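Long-range contact in cryptochrome DASH, chloroplastic/mitochondrial (Arabidopsis thaliana, PDB 2J4D), which repairs cyclobutane pyrimidine dimers in single-stranded DNA as a flavin- and folate-binding photolyase and may also act as a blue-light photoreceptor: residues P191-Q196 and D441-R446. Residues are numbered along the deposited sequence; the frame is centred on the assembly and turned at random.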
ATOM      1  N   PRO A 191      22.564   0.092  -2.265  1.00 22.87           N
ATOM      2  CA  PRO A 191      23.042  -1.042  -3.066  1.00 22.99           C
ATOM      3  C   PRO A 191      21.998  -1.427  -4.116  1.00 22.99           C
ATOM      4  O   PRO A 191      20.800  -1.397  -3.836  1.00 22.46           O
ATOM      5  CB  PRO A 191      23.234  -2.144  -2.023  1.00 23.82           C
ATOM      6  CG  PRO A 191      23.619  -1.364  -0.793  1.00 25.21           C
ATOM      7  CD  PRO A 191      22.644  -0.209  -0.825  1.00 20.47           C
ATOM      8  N   ASP A 192      22.440  -1.776  -5.324  1.00 22.19           N
ATOM      9  CA  ASP A 192      21.498  -2.171  -6.372  1.00 21.82           C
ATOM     10  C   ASP A 192      21.070  -3.628  -6.238  1.00 21.96           C
ATOM     11  O   ASP A 192      20.266  -4.125  -7.024  1.00 23.52           O
ATOM     12  CB  ASP A 192      22.089  -1.930  -7.767  1.00 21.47           C
ATOM     13  CG  ASP A 192      22.015  -0.465  -8.182  1.00 29.05           C
ATOM     14  OD1 ASP A 192      21.107   0.243  -7.692  1.00 27.29           O
ATOM     15  OD2 ASP A 192      22.846  -0.021  -9.004  1.00 28.63           O
ATOM     16  N   VAL A 193      21.623  -4.310  -5.243  1.00 22.76           N
ATOM     17  CA  VAL A 193      21.283  -5.704  -4.978  1.00 24.07           C
ATOM     18  C   VAL A 193      20.607  -5.774  -3.610  1.00 20.71           C
ATOM     19  O   VAL A 193      21.189  -5.383  -2.601  1.00 23.75           O
ATOM     20  CB  VAL A 193      22.540  -6.587  -4.967  1.00 25.26           C
ATOM     21  CG1 VAL A 193      22.175  -8.015  -4.567  1.00 28.65           C
ATOM     22  CG2 VAL A 193      23.183  -6.571  -6.351  1.00 28.62           C
ATOM     23  N   TYR A 194      19.375  -6.266  -3.582  1.00 20.20           N
ATOM     24  CA  TYR A 194      18.626  -6.356  -2.330  1.00 23.31           C
ATOM     25  C   TYR A 194      19.362  -7.064  -1.205  1.00 22.77           C
ATOM     26  O   TYR A 194      19.369  -6.595  -0.066  1.00 21.23           O
ATOM     27  CB  TYR A 194      17.297  -7.071  -2.554  1.00 21.86           C
ATOM     28  CG  TYR A 194      16.571  -7.396  -1.261  1.00 24.29           C
ATOM     29  CD1 TYR A 194      15.818  -6.428  -0.591  1.00 24.12           C
ATOM     30  CD2 TYR A 194      16.655  -8.670  -0.701  1.00 23.22           C
ATOM     31  CE1 TYR A 194      15.161  -6.733   0.607  1.00 24.52           C
ATOM     32  CE2 TYR A 194      16.010  -8.981   0.491  1.00 23.67           C
ATOM     33  CZ  TYR A 194      15.267  -8.010   1.136  1.00 23.65           C
ATOM     34  OH  TYR A 194      14.634  -8.334   2.307  1.00 24.54           O
ATOM     35  N   THR A 195      19.963  -8.208  -1.519  1.00 22.23           N
ATOM     36  CA  THR A 195      20.668  -8.982  -0.510  1.00 24.58           C
ATOM     37  C   THR A 195      21.711  -8.147   0.209  1.00 23.93           C
ATOM     38  O   THR A 195      21.868  -8.250   1.428  1.00 24.72           O
ATOM     39  CB  THR A 195      21.348 -10.210  -1.129  1.00 26.23           C
ATOM     40  OG1 THR A 195      20.348 -11.048  -1.718  1.00 30.54           O
ATOM     41  CG2 THR A 195      22.091 -10.997  -0.063  1.00 29.89           C
ATOM     42  N   GLN A 196      22.422  -7.317  -0.542  1.00 24.59           N
ATOM     43  CA  GLN A 196      23.437  -6.471   0.064  1.00 26.57           C
ATOM     44  C   GLN A 196      22.821  -5.397   0.949  1.00 23.43           C
ATOM     45  O   GLN A 196      23.342  -5.098   2.023  1.00 22.75           O
ATOM     46  CB  GLN A 196      24.312  -5.850  -1.016  1.00 30.43           C
ATOM     47  CG  GLN A 196      25.161  -6.900  -1.714  1.00 44.12           C
ATOM     48  CD  GLN A 196      25.879  -7.811  -0.720  1.00 51.71           C
ATOM     49  OE1 GLN A 196      25.664  -9.030  -0.700  1.00 54.18           O
ATOM     50  NE2 GLN A 196      26.730  -7.218   0.114  1.00 53.22           N
ATOM     51  N   ASP A 441      19.207  -5.216 -10.942  1.00 35.71           N
ATOM     52  CA  ASP A 441      19.734  -6.447 -10.392  1.00 40.29           C
ATOM     53  C   ASP A 441      19.428  -7.509 -11.429  1.00 43.19           C
ATOM     54  O   ASP A 441      18.371  -8.138 -11.416  1.00 42.34           O
ATOM     55  CB  ASP A 441      19.106  -6.857  -9.074  1.00 39.45           C
ATOM     56  CG  ASP A 441      19.844  -8.038  -8.447  1.00 41.81           C
ATOM     57  OD1 ASP A 441      20.767  -8.555  -9.111  1.00 44.76           O
ATOM     58  OD2 ASP A 441      19.527  -8.447  -7.321  1.00 39.13           O
ATOM     59  N   PRO A 442      20.361  -7.709 -12.366  1.00 46.51           N
ATOM     60  CA  PRO A 442      20.242  -8.686 -13.443  1.00 47.58           C
ATOM     61  C   PRO A 442      20.070 -10.109 -12.922  1.00 48.26           C
ATOM     62  O   PRO A 442      19.563 -10.970 -13.639  1.00 46.56           O
ATOM     63  CB  PRO A 442      21.538  -8.490 -14.224  1.00 48.64           C
ATOM     64  CG  PRO A 442      21.790  -7.001 -14.056  1.00 50.19           C
ATOM     65  CD  PRO A 442      21.551  -6.867 -12.563  1.00 48.02           C
ATOM     66  N   ARG A 443      20.485 -10.352 -11.687  1.00 49.92           N
ATOM     67  CA  ARG A 443      20.333 -11.695 -11.150  1.00 54.73           C
ATOM     68  C   ARG A 443      18.868 -11.987 -10.829  1.00 55.60           C
ATOM     69  O   ARG A 443      18.530 -13.084 -10.371  1.00 56.58           O
ATOM     70  CB  ARG A 443      21.186 -11.867  -9.894  1.00 57.01           C
ATOM     71  CG  ARG A 443      22.636 -11.501 -10.118  1.00 62.12           C
ATOM     72  CD  ARG A 443      23.297 -11.008  -8.831  1.00 68.02           C
ATOM     73  NE  ARG A 443      23.572  -9.565  -8.824  1.00 71.97           N
ATOM     74  CZ  ARG A 443      24.038  -8.875  -9.863  1.00 74.78           C
ATOM     75  NH1 ARG A 443      24.275  -9.477 -11.024  1.00 76.16           N
ATOM     76  NH2 ARG A 443      24.322  -7.587  -9.724  1.00 74.25           N
ATOM     77  N   GLU A 444      17.994 -11.020 -11.089  1.00 56.29           N
ATOM     78  CA  GLU A 444      16.582 -11.224 -10.802  1.00 56.94           C
ATOM     79  C   GLU A 444      15.738 -11.357 -12.074  1.00 55.45           C
ATOM     80  O   GLU A 444      14.523 -11.554 -12.001  1.00 55.98           O
ATOM     81  CB  GLU A 444      16.047 -10.079  -9.930  1.00 58.92           C
ATOM     82  CG  GLU A 444      16.642  -9.968  -8.505  1.00 62.33           C
ATOM     83  CD  GLU A 444      16.444 -11.210  -7.640  1.00 65.30           C
ATOM     84  OE1 GLU A 444      17.268 -12.144  -7.726  1.00 66.70           O
ATOM     85  OE2 GLU A 444      15.461 -11.249  -6.873  1.00 67.11           O
ATOM     86  N   ASP A 445      16.398 -11.270 -13.229  1.00 52.77           N
ATOM     87  CA  ASP A 445      15.750 -11.390 -14.542  1.00 50.91           C
ATOM     88  C   ASP A 445      15.292 -12.815 -14.811  1.00 51.20           C
ATOM     89  O   ASP A 445      16.112 -13.668 -15.160  1.00 52.03           O
ATOM     90  CB  ASP A 445      16.720 -11.026 -15.663  1.00 51.09           C
ATOM     91  CG  ASP A 445      17.089  -9.567 -15.667  1.00 52.54           C
ATOM     92  OD1 ASP A 445      16.740  -8.859 -14.698  1.00 48.88           O
ATOM     93  OD2 ASP A 445      17.736  -9.129 -16.647  1.00 50.78           O
ATOM     94  N   ARG A 446      13.998 -13.083 -14.702  1.00 48.70           N
ATOM     95  CA  ARG A 446      13.560 -14.442 -14.958  1.00 47.53           C
ATOM     96  C   ARG A 446      12.241 -14.625 -15.678  1.00 44.36           C
ATOM     97  O   ARG A 446      11.385 -13.741 -15.694  1.00 42.11           O
ATOM     98  CB  ARG A 446      13.529 -15.232 -13.650  1.00 50.55           C
ATOM     99  CG  ARG A 446      12.722 -14.589 -12.561  1.00 56.42           C
ATOM    100  CD  ARG A 446      12.610 -15.528 -11.376  1.00 62.64           C
ATOM    101  NE  ARG A 446      12.206 -16.860 -11.820  1.00 66.42           N
ATOM    102  CZ  ARG A 446      11.813 -17.838 -11.011  1.00 67.82           C
ATOM    103  NH1 ARG A 446      11.763 -17.642  -9.701  1.00 68.34           N
ATOM    104  NH2 ARG A 446      11.466 -19.015 -11.519  1.00 67.49           N
TER
HETATM  105  O   HOH W   1      18.012  -7.080  -5.934  1.00 34.99           O
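At the N-terminus of helix 194-204, the N-cap residue Val193 meets the Asx turn headed by Asp441, joining a segment of the DNA photolyase region to one of the FAD-binding region. The evidence for a water-mediated link is direct: one water takes the N-H of Tyr194, in the first turn of the helix, at 2.8 Å from Tyr194 N, and donates to Asp441 OD2. With chi1 at -171°, Asp441 extends its carboxylate away from its own backbone N, which helps bring OD2 to the water. Beside the water, Val193 CG1 rests 3.8 Å from Asp441 OD2, and Asp441 CB lies 3.6 Å from Asp192 O. The second valine methyl, CG2, reaches the guanidinium edge of Arg443 near its plane, 3.7 Å from NH2, the two side chains crossing nearly at right angles. Asp441 OD1 serves its own loop: Arg443 N donates to it at 3.2 Å, from 49° above the carboxylate plane. OD1 also sits over one face of the Arg443 guanidinium, 3.0 Å from NE, an attraction of charges without a directed N-H. Were Asp441 replaced by alanine, the bridging water would probably lose its acceptor, Arg443 N its Asx bond and the guanidinium its counter-charge. Nearby, Asp192 of the folate pocket pairs with Lys338, while the Tyr194 ring stacks on Trp328. By analogy with relatives, Asp441 may also contribute to an ATP site. The arrangement is that of an Asx turn, closed by OD1 onto the backbone N two residues on, water-bridged to a helix N-terminus beside the antenna-folate pocket.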